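Local coordinates for protein carbohydrate esterase family 2 (CE2) (Chaetomium olivicolor, PDB 4XVH) that probably removes acetyl groups from xylan and related plant polysaccharides, as an SGNH-type carbohydrate esterase joined to a beta-sandwich domain, at residues K164-N169 with T232-K237; N215-L220 with T272-A277; A277-V282 with A289-W294; P295-D300 with Y305-A310. One frame throughout, in Å; residues are numbered along the deposited sequence.

Interaction 1: residues K164-N169 with T232-K237; sequences KGLIRN and TDAMVK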
loop_
_atom_site.group_PDB
_atom_site.type_symbol
_atom_site.label_atom_id
_atom_site.label_comp_id
_atom_site.label_asym_id
_atom_site.label_seq_id
_atom_site.Cartn_x
_atom_site.Cartn_y
_atom_site.Cartn_z
ATOM N N LYS A 164 9.994 6.843 -1.950
ATOM C CA LYS A 164 10.984 5.800 -1.785
ATOM C C LYS A 164 11.252 5.059 -3.072
ATOM O O LYS A 164 10.377 4.890 -3.920
ATOM C CB LYS A 164 10.560 4.813 -0.698
ATOM C CG LYS A 164 10.461 5.453 0.685
ATOM C CD LYS A 164 11.827 5.986 1.151
ATOM C CE LYS A 164 11.775 6.361 2.636
ATOM N NZ LYS A 164 13.103 6.846 3.131
ATOM N N GLY A 165 12.482 4.575 -3.197
ATOM C CA GLY A 165 12.863 3.806 -4.360
ATOM C C GLY A 165 13.396 2.417 -4.030
ATOM O O GLY A 165 13.404 1.980 -2.878
ATOM N N LEU A 166 13.834 1.730 -5.075
ATOM C CA LEU A 166 14.492 0.444 -4.978
ATOM C C LEU A 166 16.002 0.585 -4.725
ATOM O O LEU A 166 16.543 -0.073 -3.840
ATOM C CB LEU A 166 14.257 -0.334 -6.267
ATOM C CG LEU A 166 14.933 -1.699 -6.443
ATOM C CD1 LEU A 166 14.396 -2.698 -5.384
ATOM C CD2 LEU A 166 14.734 -2.233 -7.865
ATOM N N ILE A 167 16.690 1.397 -5.533
ATOM C CA ILE A 167 18.127 1.625 -5.329
ATOM C C ILE A 167 18.410 3.061 -4.892
ATOM O O ILE A 167 19.412 3.308 -4.265
ATOM C CB ILE A 167 18.975 1.315 -6.590
ATOM C CG1 ILE A 167 18.625 2.239 -7.748
ATOM C CG2 ILE A 167 18.766 -0.110 -7.023
ATOM C CD1 ILE A 167 19.613 2.119 -8.892
ATOM N N ARG A 168 17.517 4.002 -5.201
ATOM C CA ARG A 168 17.707 5.361 -4.724
ATOM C C ARG A 168 16.354 6.042 -4.630
ATOM O O ARG A 168 15.465 5.769 -5.422
ATOM C CB ARG A 168 18.673 6.144 -5.640
ATOM C CG ARG A 168 18.186 6.363 -7.076
ATOM C CD ARG A 168 19.280 7.014 -7.964
ATOM N NE ARG A 168 18.715 7.511 -9.221
ATOM C CZ ARG A 168 19.404 8.217 -10.130
ATOM N NH1 ARG A 168 20.698 8.489 -9.950
ATOM N NH2 ARG A 168 18.801 8.634 -11.248
ATOM N N ASN A 169 16.205 6.914 -3.637
ATOM C CA ASN A 169 14.939 7.585 -3.405
ATOM C C ASN A 169 14.750 8.817 -4.297
ATOM O O ASN A 169 15.550 9.047 -5.221
ATOM C CB ASN A 169 14.825 7.956 -1.934
ATOM C CG ASN A 169 14.807 6.723 -1.025
ATOM O OD1 ASN A 169 14.206 5.685 -1.364
ATOM N ND2 ASN A 169 15.487 6.825 0.123
ATOM N N THR A 232 18.057 -3.144 -12.410
ATOM C CA THR A 232 17.704 -4.514 -12.770
ATOM C C THR A 232 18.227 -5.527 -11.745
ATOM O O THR A 232 17.481 -6.391 -11.269
ATOM C CB THR A 232 18.283 -4.865 -14.149
ATOM O OG1 THR A 232 17.890 -3.876 -15.107
ATOM C CG2 THR A 232 17.809 -6.250 -14.601
ATOM N N ASP A 233 19.529 -5.436 -11.450
ATOM C CA ASP A 233 20.160 -6.351 -10.502
ATOM C C ASP A 233 19.459 -6.286 -9.139
ATOM O O ASP A 233 19.274 -7.306 -8.484
ATOM C CB ASP A 233 21.646 -6.027 -10.318
ATOM C CG ASP A 233 22.517 -6.406 -11.524
ATOM O OD1 ASP A 233 22.051 -7.113 -12.441
ATOM O OD2 ASP A 233 23.705 -5.985 -11.534
ATOM N N ALA A 234 19.095 -5.076 -8.706
ATOM C CA ALA A 234 18.450 -4.878 -7.418
ATOM C C ALA A 234 17.046 -5.443 -7.378
ATOM O O ALA A 234 16.577 -5.927 -6.330
ATOM C CB ALA A 234 18.390 -3.407 -7.079
ATOM N N MET A 235 16.350 -5.321 -8.499
ATOM C CA MET A 235 15.003 -5.878 -8.594
ATOM C C MET A 235 15.077 -7.413 -8.422
ATOM O O MET A 235 14.301 -7.995 -7.685
ATOM C CB MET A 235 14.367 -5.503 -9.931
ATOM C CG MET A 235 12.928 -5.978 -10.084
ATOM S SD MET A 235 11.753 -5.082 -8.988
ATOM C CE MET A 235 11.491 -3.534 -9.881
ATOM N N VAL A 236 16.039 -8.048 -9.086
ATOM C CA VAL A 236 16.211 -9.490 -8.934
ATOM C C VAL A 236 16.535 -9.833 -7.473
ATOM O O VAL A 236 15.897 -10.692 -6.866
ATOM C CB VAL A 236 17.305 -10.011 -9.882
ATOM C CG1 VAL A 236 17.670 -11.459 -9.551
ATOM C CG2 VAL A 236 16.826 -9.880 -11.336
ATOM N N LYS A 237 17.471 -9.101 -6.884
ATOM C CA LYS A 237 17.878 -9.365 -5.511
ATOM C C LYS A 237 16.734 -9.165 -4.486
ATOM O O LYS A 237 16.598 -9.940 -3.530
ATOM C CB LYS A 237 19.079 -8.472 -5.173
ATOM C CG LYS A 237 19.656 -8.675 -3.785
ATOM C CD LYS A 237 20.179 -10.106 -3.603
ATOM C CE LYS A 237 21.064 -10.211 -2.347
ATOM N NZ LYS A 237 20.437 -9.438 -1.216
#
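Leu166 and Ile167, in the irregular loop 164-169, meet one side of helix 232-237, with the CA atoms of Ile167 and Ala234 6.8 Å apart. Ala234 points toward the loop, and its methyl is small enough to let both residues close in. The CG2 branch of Ile167 presses on Ala234 CB at 3.3 Å, tighter than normal carbon contact. Leu166 adds its CG, 3.9 Å from the same Ala234 CB. With CG anti to the backbone N (chi1 176°), Leu166 reaches past the alanine, so that CD2 sits 3.5 Å from Met235 N and also touches Met235 CB. The loop follows strand 155-160 and begins just after Gly163, a residue of the ligand pocket in this SGNH-type hydrolase domain, and the apolar contact seats it on helix 228-243. Its turn is drawn together by a hydrogen bond from Gly165 N to Asn169 OD1 (2.8 Å), the donor Gly165 N lying in the plane of the Asn169 side-chain carbonyl. Gly165 suits its place because a CB there would collide with Arg168 O.

Interaction 2: residues N215-L220 with T272-A277; sequences NDFGYL and TTQTNA. With PEU (2,5,8,11,14,17,20,23,26,29,32,35,38,41,44,47,50,53,56,59,62,65,68,71,74,77,80-heptacosaoxadooctacontan-82-ol), chain C.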
loop_
_atom_site.group_PDB
_atom_site.type_symbol
_atom_site.label_atom_id
_atom_site.label_comp_id
_atom_site.label_asym_id
_atom_site.label_seq_id
_atom_site.Cartn_x
_atom_site.Cartn_y
_atom_site.Cartn_z
ATOM N N ASN A 215 10.652 6.874 -8.492
ATOM C CA ASN A 215 11.657 7.724 -7.847
ATOM C C ASN A 215 13.094 7.467 -8.321
ATOM O O ASN A 215 13.896 8.412 -8.449
ATOM C CB ASN A 215 11.545 7.555 -6.326
ATOM C CG ASN A 215 10.194 8.050 -5.806
ATOM O OD1 ASN A 215 9.841 9.197 -6.022
ATOM N ND2 ASN A 215 9.422 7.171 -5.195
ATOM N N ASP A 216 13.421 6.208 -8.598
ATOM C CA ASP A 216 14.782 5.866 -9.017
ATOM C C ASP A 216 15.149 6.596 -10.314
ATOM O O ASP A 216 16.293 7.054 -10.517
ATOM C CB ASP A 216 14.913 4.341 -9.215
ATOM C CG ASP A 216 14.516 3.561 -7.967
ATOM O OD1 ASP A 216 13.324 3.591 -7.622
ATOM O OD2 ASP A 216 15.401 2.947 -7.330
ATOM N N PHE A 217 14.160 6.702 -11.200
ATOM C CA PHE A 217 14.409 7.272 -12.519
ATOM C C PHE A 217 14.519 8.797 -12.515
ATOM O O PHE A 217 15.086 9.386 -13.424
ATOM C CB PHE A 217 13.327 6.802 -13.485
ATOM C CG PHE A 217 13.715 5.544 -14.223
ATOM C CD1 PHE A 217 13.598 4.302 -13.624
ATOM C CD2 PHE A 217 14.219 5.612 -15.496
ATOM C CE1 PHE A 217 13.980 3.147 -14.318
ATOM C CE2 PHE A 217 14.591 4.466 -16.186
ATOM C CZ PHE A 217 14.458 3.240 -15.592
ATOM N N GLY A 218 14.004 9.446 -11.486
ATOM C CA GLY A 218 14.165 10.896 -11.406
ATOM C C GLY A 218 15.624 11.307 -11.341
ATOM O O GLY A 218 16.393 10.707 -10.577
ATOM N N TYR A 219 16.017 12.329 -12.115
ATOM C CA TYR A 219 17.408 12.769 -12.089
ATOM C C TYR A 219 17.600 14.244 -12.467
ATOM O O TYR A 219 18.597 14.866 -12.059
ATOM C CB TYR A 219 18.259 11.899 -13.029
ATOM C CG TYR A 219 18.086 12.264 -14.498
ATOM C CD1 TYR A 219 17.097 11.673 -15.280
ATOM C CD2 TYR A 219 18.898 13.217 -15.083
ATOM C CE1 TYR A 219 16.930 12.037 -16.608
ATOM C CE2 TYR A 219 18.744 13.589 -16.403
ATOM C CZ TYR A 219 17.766 13.006 -17.159
ATOM O OH TYR A 219 17.651 13.404 -18.466
ATOM N N LEU A 220 16.671 14.788 -13.254
ATOM C CA LEU A 220 16.921 16.046 -13.970
ATOM C C LEU A 220 17.366 17.172 -13.052
ATOM O O LEU A 220 16.667 17.518 -12.100
ATOM C CB LEU A 220 15.671 16.477 -14.738
ATOM C CG LEU A 220 15.839 17.803 -15.500
ATOM C CD1 LEU A 220 16.729 17.610 -16.714
ATOM C CD2 LEU A 220 14.462 18.350 -15.873
ATOM N N THR A 272 10.062 3.218 -21.493
ATOM C CA THR A 272 10.580 2.049 -22.211
ATOM C C THR A 272 11.816 1.487 -21.498
ATOM O O THR A 272 11.944 0.282 -21.339
ATOM C CB THR A 272 10.907 2.419 -23.657
ATOM O OG1 THR A 272 9.677 2.752 -24.318
ATOM C CG2 THR A 272 11.612 1.263 -24.404
ATOM N N THR A 273 12.723 2.359 -21.062
ATOM C CA THR A 273 13.929 1.913 -20.354
ATOM C C THR A 273 13.558 1.110 -19.082
ATOM O O THR A 273 14.116 0.029 -18.837
ATOM C CB THR A 273 14.831 3.099 -19.980
ATOM O OG1 THR A 273 15.235 3.780 -21.177
ATOM C CG2 THR A 273 16.087 2.623 -19.257
ATOM N N GLN A 274 12.619 1.633 -18.283
ATOM C CA GLN A 274 12.165 0.919 -17.079
ATOM C C GLN A 274 11.487 -0.388 -17.437
ATOM O O GLN A 274 11.669 -1.402 -16.760
ATOM C CB GLN A 274 11.180 1.742 -16.247
ATOM C CG GLN A 274 10.846 1.068 -14.896
ATOM C CD GLN A 274 9.532 1.526 -14.301
ATOM O OE1 GLN A 274 8.642 2.010 -15.017
ATOM N NE2 GLN A 274 9.400 1.384 -12.968
ATOM N N THR A 275 10.692 -0.350 -18.501
ATOM C CA THR A 275 9.925 -1.516 -18.896
ATOM C C THR A 275 10.847 -2.648 -19.280
ATOM O O THR A 275 10.686 -3.777 -18.813
ATOM C CB THR A 275 8.980 -1.181 -20.043
ATOM O OG1 THR A 275 8.028 -0.226 -19.563
ATOM C CG2 THR A 275 8.264 -2.435 -20.538
ATOM N N ASN A 276 11.855 -2.335 -20.088
ATOM C CA ASN A 276 12.807 -3.360 -20.508
ATOM C C ASN A 276 13.620 -3.908 -19.338
ATOM O O ASN A 276 13.901 -5.113 -19.272
ATOM C CB ASN A 276 13.747 -2.798 -21.588
ATOM C CG ASN A 276 13.035 -2.591 -22.924
ATOM O OD1 ASN A 276 12.032 -3.247 -23.197
ATOM N ND2 ASN A 276 13.573 -1.701 -23.768
ATOM N N ALA A 277 14.018 -3.021 -18.425
ATOM C CA ALA A 277 14.752 -3.447 -17.235
ATOM C C ALA A 277 13.926 -4.429 -16.392
ATOM O O ALA A 277 14.441 -5.447 -15.919
ATOM C CB ALA A 277 15.155 -2.259 -16.405
HETATM C CAA PEU C . 5.476 13.305 11.700
HETATM O OAB PEU C . 5.887 14.235 10.683
HETATM C CAC PEU C . 7.305 14.640 10.813
HETATM C CAD PEU C . 7.950 15.662 9.803
HETATM O OAE PEU C . 7.304 16.958 9.799
HETATM C CAF PEU C . 5.912 16.928 9.351
HETATM C CAG PEU C . 5.543 16.713 7.873
HETATM O OAH PEU C . 6.049 15.548 7.203
HETATM C CAI PEU C . 5.458 15.414 5.879
HETATM C CAJ PEU C . 6.160 14.358 5.017
HETATM O OAK PEU C . 5.503 14.225 3.728
HETATM C CAL PEU C . 6.405 13.593 2.796
HETATM C CAM PEU C . 5.828 13.412 1.397
HETATM O OAN PEU C . 6.975 13.005 0.623
HETATM C CAO PEU C . 6.721 12.876 -0.794
HETATM C CAP PEU C . 8.151 13.007 -1.275
HETATM O OAQ PEU C . 8.632 12.980 -2.642
HETATM C CAR PEU C . 8.040 13.902 -3.611
HETATM C CAS PEU C . 6.651 13.623 -4.238
HETATM O OAT PEU C . 6.595 12.391 -5.062
HETATM C CAU PEU C . 6.850 11.132 -4.369
HETATM C CAV PEU C . 6.792 9.925 -5.330
HETATM O OAW PEU C . 6.997 8.617 -4.741
#
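Phe217 drives its ring into one side of helix 272-277, against the side chains of Thr273 and Gln274. The tight part is at the far end of the ring: CZ lies 3.6 Å from Gln274 CA, and CE1 comes to 3.7 Å from Gln274 CB. A chi1 of -173° swings Gln274 CG opposite the backbone N and carries it past CE1, so the aliphatic part of the glutamine packs on the phenylalanine while the amide leads away to a polar partner, OE1 accepting a hydrogen bond from Ser256 N. A glutamine thus serves both an apolar and a polar neighbour, and its amide plane stands 61° from the ring. The looser part is toward Thr273, whose CG2 meets the ring edge in its plane, 3.9 Å from Phe217 CE2. This threonine is only partly buried, and its OG1 bonds back to Ala269 O; on the same helix Thr272 and Asn276 are exposed.

Two residues before the phenylalanine, the chain reaches the ligand pocket. Asn215 ND2 donates to OAW of the bound polyether, at 2.9 Å and 155°, in the position where SGNH hydrolases usually carry the oxyanion-hole asparagine. The phenylalanine contact joins the short helix 214-217, which follows strand 207-211 of the parallel sheet, to helix 270-285, while Val228 of helix 228-243 packs against Thr273 and Ala277.

Interaction 3: residues A277-V282 with A289-W294; sequences AIKNAV and AHFVDW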
loop_
_atom_site.group_PDB
_atom_site.type_symbol
_atom_site.label_atom_id
_atom_site.label_comp_id
_atom_site.label_asym_id
_atom_site.label_seq_id
_atom_site.Cartn_x
_atom_site.Cartn_y
_atom_site.Cartn_z
ATOM N N ALA A 277 14.018 -3.021 -18.425
ATOM C CA ALA A 277 14.752 -3.447 -17.235
ATOM C C ALA A 277 13.926 -4.429 -16.392
ATOM O O ALA A 277 14.441 -5.447 -15.919
ATOM C CB ALA A 277 15.155 -2.259 -16.405
ATOM N N ILE A 278 12.642 -4.149 -16.236
ATOM C CA ILE A 278 11.806 -5.036 -15.454
ATOM C C ILE A 278 11.624 -6.384 -16.151
ATOM O O ILE A 278 11.708 -7.434 -15.504
ATOM C CB ILE A 278 10.431 -4.361 -15.144
ATOM C CG1 ILE A 278 10.650 -3.257 -14.100
ATOM C CG2 ILE A 278 9.392 -5.377 -14.648
ATOM C CD1 ILE A 278 9.433 -2.349 -13.874
ATOM N N LYS A 279 11.421 -6.359 -17.462
ATOM C CA LYS A 279 11.274 -7.596 -18.218
ATOM C C LYS A 279 12.524 -8.436 -18.109
ATOM O O LYS A 279 12.464 -9.668 -17.983
ATOM C CB LYS A 279 10.968 -7.299 -19.691
ATOM C CG LYS A 279 9.571 -6.678 -19.909
ATOM C CD LYS A 279 9.301 -6.500 -21.394
ATOM C CE LYS A 279 7.879 -6.025 -21.684
ATOM N NZ LYS A 279 7.684 -5.799 -23.167
ATOM N N ASN A 280 13.669 -7.772 -18.181
ATOM C CA ASN A 280 14.936 -8.457 -17.940
ATOM C C ASN A 280 14.961 -9.133 -16.568
ATOM O O ASN A 280 15.318 -10.299 -16.460
ATOM C CB ASN A 280 16.112 -7.479 -18.067
ATOM C CG ASN A 280 16.563 -7.293 -19.501
ATOM O OD1 ASN A 280 16.226 -8.090 -20.381
ATOM N ND2 ASN A 280 17.344 -6.243 -19.745
ATOM N N ALA A 281 14.581 -8.402 -15.523
ATOM C CA ALA A 281 14.502 -8.969 -14.176
ATOM C C ALA A 281 13.569 -10.179 -14.141
ATOM O O ALA A 281 13.901 -11.220 -13.558
ATOM C CB ALA A 281 14.038 -7.897 -13.164
ATOM N N VAL A 282 12.403 -10.042 -14.769
ATOM C CA VAL A 282 11.441 -11.146 -14.839
ATOM C C VAL A 282 12.054 -12.360 -15.517
ATOM O O VAL A 282 11.938 -13.474 -15.023
ATOM C CB VAL A 282 10.160 -10.727 -15.578
ATOM C CG1 VAL A 282 9.318 -11.960 -15.965
ATOM C CG2 VAL A 282 9.369 -9.756 -14.714
ATOM N N ALA A 289 7.810 -15.121 -11.654
ATOM C CA ALA A 289 7.841 -13.665 -11.819
ATOM C C ALA A 289 7.030 -13.272 -13.039
ATOM O O ALA A 289 7.053 -13.972 -14.052
ATOM C CB ALA A 289 9.262 -13.166 -11.964
ATOM N N HIS A 290 6.362 -12.129 -12.964
ATOM C CA HIS A 290 5.461 -11.700 -14.024
ATOM C C HIS A 290 5.550 -10.207 -14.206
ATOM O O HIS A 290 5.456 -9.461 -13.214
ATOM C CB HIS A 290 4.015 -12.080 -13.680
ATOM C CG HIS A 290 3.848 -13.516 -13.303
ATOM N ND1 HIS A 290 3.575 -14.498 -14.232
ATOM C CD2 HIS A 290 3.929 -14.138 -12.105
ATOM C CE1 HIS A 290 3.511 -15.672 -13.621
ATOM N NE2 HIS A 290 3.701 -15.475 -12.326
ATOM N N PHE A 291 5.669 -9.760 -15.459
ATOM C CA PHE A 291 5.612 -8.316 -15.744
ATOM C C PHE A 291 4.181 -7.862 -15.944
ATOM O O PHE A 291 3.393 -8.515 -16.639
ATOM C CB PHE A 291 6.440 -7.956 -16.995
ATOM C CG PHE A 291 6.059 -6.619 -17.619
ATOM C CD1 PHE A 291 6.400 -5.430 -17.005
ATOM C CD2 PHE A 291 5.357 -6.566 -18.840
ATOM C CE1 PHE A 291 6.035 -4.189 -17.589
ATOM C CE2 PHE A 291 5.021 -5.347 -19.428
ATOM C CZ PHE A 291 5.365 -4.169 -18.803
ATOM N N VAL A 292 3.819 -6.751 -15.315
ATOM C CA VAL A 292 2.466 -6.245 -15.471
ATOM C C VAL A 292 2.595 -4.789 -15.936
ATOM O O VAL A 292 3.190 -3.954 -15.254
ATOM C CB VAL A 292 1.642 -6.354 -14.135
ATOM C CG1 VAL A 292 0.263 -5.681 -14.298
ATOM C CG2 VAL A 292 1.513 -7.823 -13.689
ATOM N N ASP A 293 2.057 -4.486 -17.115
ATOM C CA ASP A 293 2.176 -3.140 -17.669
ATOM C C ASP A 293 1.194 -2.175 -17.033
ATOM O O ASP A 293 0.076 -2.556 -16.721
ATOM C CB ASP A 293 1.957 -3.173 -19.182
ATOM C CG ASP A 293 2.214 -1.850 -19.829
ATOM O OD1 ASP A 293 3.280 -1.224 -19.579
ATOM O OD2 ASP A 293 1.335 -1.431 -20.606
ATOM N N TRP A 294 1.633 -0.935 -16.829
ATOM C CA TRP A 294 0.756 0.150 -16.439
ATOM C C TRP A 294 1.038 1.310 -17.398
ATOM O O TRP A 294 2.036 2.024 -17.272
ATOM C CB TRP A 294 0.976 0.557 -14.968
ATOM C CG TRP A 294 -0.129 1.408 -14.390
ATOM C CD1 TRP A 294 -1.110 2.068 -15.081
ATOM C CD2 TRP A 294 -0.377 1.663 -12.990
ATOM N NE1 TRP A 294 -1.961 2.722 -14.191
ATOM C CE2 TRP A 294 -1.530 2.489 -12.907
ATOM C CE3 TRP A 294 0.265 1.266 -11.801
ATOM C CZ2 TRP A 294 -2.064 2.933 -11.677
ATOM C CZ3 TRP A 294 -0.261 1.705 -10.576
ATOM C CH2 TRP A 294 -1.419 2.534 -10.533
#
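This is a helix-on-strand contact within a beta-alpha-beta unit: helix 270-285 follows strand 250-254 and leads into strand 289-292, the edge strand of the five-stranded parallel sheet. Segments 277-282 and 289-292 run nearly antiparallel, their axes at 161° and 7.9 Å apart at closest approach. Val282 sits at the centre. Its CG1 lies over the backbone of Ala289, 3.6 Å from Ala289 O, while CG2 rests 3.8 Å from Phe291 N. The valine's chi1 of 165° spreads the two methyls along the strand, and the small Ala289 lets the helix come close. An alanine at Val282 would lack both methyls, and is likely to leave a gap between the helix and the backbone of the strand from Ala289 to Phe291.

Phe291 is gripped from two directions by the preceding helical turn. Ile278 CG2 touches CD1 of the ring at 3.8 Å, the two side chains crossing at about a right angle. The extended aliphatic chain of Lys279 passes over one ring face, CE making an off-centre CH-pi contact 4.1 Å from the centroid of Phe291. On the opposite face lies Asp293 N. A lysine fits this margin because its methylenes cover the ring while its chain leads on toward the exposed side.

Deeper in, Ile278 and Val282 also pack on Leu253 of strand 250-254, and Ala277 and Ala281 face helix 228-243. Val292 and His290 point away from helix 270-285, toward helix 309-327, so the edge strand is sandwiched between the two layers.

Interaction 4: residues P295-D300 with Y305-A310; sequences PTQGSD and YHPNAA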
loop_
_atom_site.group_PDB
_atom_site.type_symbol
_atom_site.label_atom_id
_atom_site.label_comp_id
_atom_site.label_asym_id
_atom_site.label_seq_id
_atom_site.Cartn_x
_atom_site.Cartn_y
_atom_site.Cartn_z
ATOM N N PRO A 295 0.178 1.459 -18.409
ATOM C CA PRO A 295 0.401 2.492 -19.425
ATOM C C PRO A 295 0.492 3.875 -18.773
ATOM O O PRO A 295 -0.212 4.156 -17.797
ATOM C CB PRO A 295 -0.822 2.380 -20.329
ATOM C CG PRO A 295 -1.356 1.016 -20.108
ATOM C CD PRO A 295 -1.006 0.628 -18.689
ATOM N N THR A 296 1.401 4.699 -19.279
ATOM C CA THR A 296 1.531 6.087 -18.839
ATOM C C THR A 296 0.150 6.706 -18.775
ATOM O O THR A 296 -0.627 6.578 -19.698
ATOM C CB THR A 296 2.426 6.898 -19.800
ATOM O OG1 THR A 296 3.727 6.286 -19.865
ATOM C CG2 THR A 296 2.567 8.353 -19.319
ATOM N N GLN A 297 -0.164 7.362 -17.668
ATOM C CA GLN A 297 -1.510 7.881 -17.436
ATOM C C GLN A 297 -1.832 9.063 -18.360
ATOM O O GLN A 297 -0.930 9.632 -18.988
ATOM C CB GLN A 297 -1.627 8.301 -15.962
ATOM C CG GLN A 297 -0.604 9.380 -15.566
ATOM C CD GLN A 297 -0.701 9.768 -14.076
ATOM O OE1 GLN A 297 -1.671 9.409 -13.384
ATOM N NE2 GLN A 297 0.308 10.483 -13.585
ATOM N N GLY A 298 -3.102 9.454 -18.413
ATOM C CA GLY A 298 -3.502 10.646 -19.156
ATOM C C GLY A 298 -3.381 11.947 -18.375
ATOM O O GLY A 298 -2.741 12.010 -17.305
ATOM N N SER A 299 -4.021 12.999 -18.885
ATOM C CA SER A 299 -3.858 14.315 -18.282
ATOM C C SER A 299 -4.626 14.489 -16.966
ATOM O O SER A 299 -4.281 15.356 -16.167
ATOM C CB SER A 299 -4.298 15.396 -19.257
ATOM O OG SER A 299 -5.652 15.184 -19.588
ATOM N N ASP A 300 -5.658 13.691 -16.715
ATOM C CA ASP A 300 -6.382 13.853 -15.460
ATOM C C ASP A 300 -5.612 13.189 -14.319
ATOM O O ASP A 300 -5.318 11.982 -14.380
ATOM C CB ASP A 300 -7.778 13.263 -15.574
ATOM C CG ASP A 300 -8.641 14.021 -16.575
ATOM O OD1 ASP A 300 -8.604 15.272 -16.597
ATOM O OD2 ASP A 300 -9.356 13.356 -17.350
ATOM N N TYR A 305 0.585 15.354 -9.849
ATOM C CA TYR A 305 0.524 14.407 -10.974
ATOM C C TYR A 305 0.427 12.935 -10.594
ATOM O O TYR A 305 0.822 12.069 -11.390
ATOM C CB TYR A 305 1.730 14.609 -11.905
ATOM C CG TYR A 305 1.856 16.051 -12.319
ATOM C CD1 TYR A 305 1.123 16.551 -13.382
ATOM C CD2 TYR A 305 2.662 16.935 -11.609
ATOM C CE1 TYR A 305 1.210 17.888 -13.744
ATOM C CE2 TYR A 305 2.752 18.269 -11.972
ATOM C CZ TYR A 305 2.017 18.730 -13.038
ATOM O OH TYR A 305 2.092 20.055 -13.406
ATOM N N HIS A 306 -0.114 12.627 -9.414
ATOM C CA HIS A 306 -0.276 11.214 -9.060
ATOM C C HIS A 306 -1.555 10.666 -9.660
ATOM O O HIS A 306 -2.445 11.431 -10.035
ATOM C CB HIS A 306 -0.249 10.999 -7.541
ATOM C CG HIS A 306 1.137 11.032 -6.987
ATOM N ND1 HIS A 306 1.901 12.177 -7.010
ATOM C CD2 HIS A 306 1.937 10.045 -6.504
ATOM C CE1 HIS A 306 3.093 11.911 -6.498
ATOM N NE2 HIS A 306 3.141 10.622 -6.198
ATOM N N PRO A 307 -1.627 9.329 -9.802
ATOM C CA PRO A 307 -2.836 8.765 -10.422
ATOM C C PRO A 307 -4.113 9.060 -9.618
ATOM O O PRO A 307 -4.109 9.025 -8.371
ATOM C CB PRO A 307 -2.530 7.257 -10.471
ATOM C CG PRO A 307 -0.972 7.187 -10.565
ATOM C CD PRO A 307 -0.549 8.318 -9.643
ATOM N N ASN A 308 -5.189 9.372 -10.332
ATOM C CA ASN A 308 -6.474 9.617 -9.678
ATOM C C ASN A 308 -7.249 8.309 -9.537
ATOM O O ASN A 308 -6.706 7.244 -9.797
ATOM C CB ASN A 308 -7.291 10.671 -10.438
ATOM C CG ASN A 308 -7.650 10.255 -11.851
ATOM O OD1 ASN A 308 -7.517 9.092 -12.244
ATOM N ND2 ASN A 308 -8.170 11.220 -12.620
ATOM N N ALA A 309 -8.489 8.387 -9.067
ATOM C CA ALA A 309 -9.246 7.168 -8.751
ATOM C C ALA A 309 -9.467 6.319 -10.010
ATOM O O ALA A 309 -9.334 5.092 -9.977
ATOM C CB ALA A 309 -10.608 7.546 -8.085
ATOM N N ALA A 310 -9.811 6.971 -11.129
ATOM C CA ALA A 310 -10.066 6.241 -12.363
ATOM C C ALA A 310 -8.834 5.489 -12.841
ATOM O O ALA A 310 -8.918 4.337 -13.301
ATOM C CB ALA A 310 -10.580 7.202 -13.490
HETATM O O HOH W 1 -4.442 9.662 -13.273
#
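Gln297 grips the backbone on both sides of His306, a residue of the ligand pocket, touching Tyr305 and Pro307. His306 NE2 is hydrogen-bonded to Ser118 OG, a pairing consistent with the serine and histidine of an SGNH active site. Gln297, earlier in the same connection, reaches across: chi1 of 59° sets CG between the backbone N and carbonyl carbon, and the chain then runs straight out. Its NE2 donates to Tyr305 O at 2.8 Å and 145°. The acceptor lies close to the plane of the Gln297 amide, whereas the donor is tilted 31° from the plane of the Tyr305 carbonyl. OE1 comes 3.2 Å from Pro307 CA.

A glutamine suits this place because it offers an N-H to Tyr305 O and an oxygen to a water. That water is hydrogen-bonded to Gln297 OE1 (2.8 Å) and Asp300 O (2.7 Å), and accepts from Asn308 N at 3.0 Å. A leucine in place of Gln297 would probably leave Tyr305 O without this donor and the water short of a partner, freeing the loop beside His306 to shift.

Asn308 is the N-cap: its OD1 takes the backbone N of Thr311 in helix 309-327, while its ND2 lies 3.6 Å from Asp300 CB. The contact bridges the connection from strand 289-292 to helix 309-327, with Pro307 packed against His312 of that helix and Pro257 of the loop after strand 250-254.

In the fold
Interactions 1 and 2 meet directly, their centres 11 Å apart: Ile167 N lies 2.7 Å from Asp216 OD2 and Lys164 O lies 2.8 Å from Asn215 ND2, which probably helps to position Asn215 for the polyether. Interactions 2 and 3 share Ala277 on helix 270-285, and Thr275 CG2 touches Phe291 CZ at 3.8 Å. The same helix meets helix 228-243 of interaction 1 where Met235 packs on Ala281. Interaction 4 continues the chain from interaction 3, yet its nearest atoms stay about 7 Å from interaction 2. Asn215 and His306, whose side chain is about 4 Å from the polyether, thus approach one pocket from different contacts.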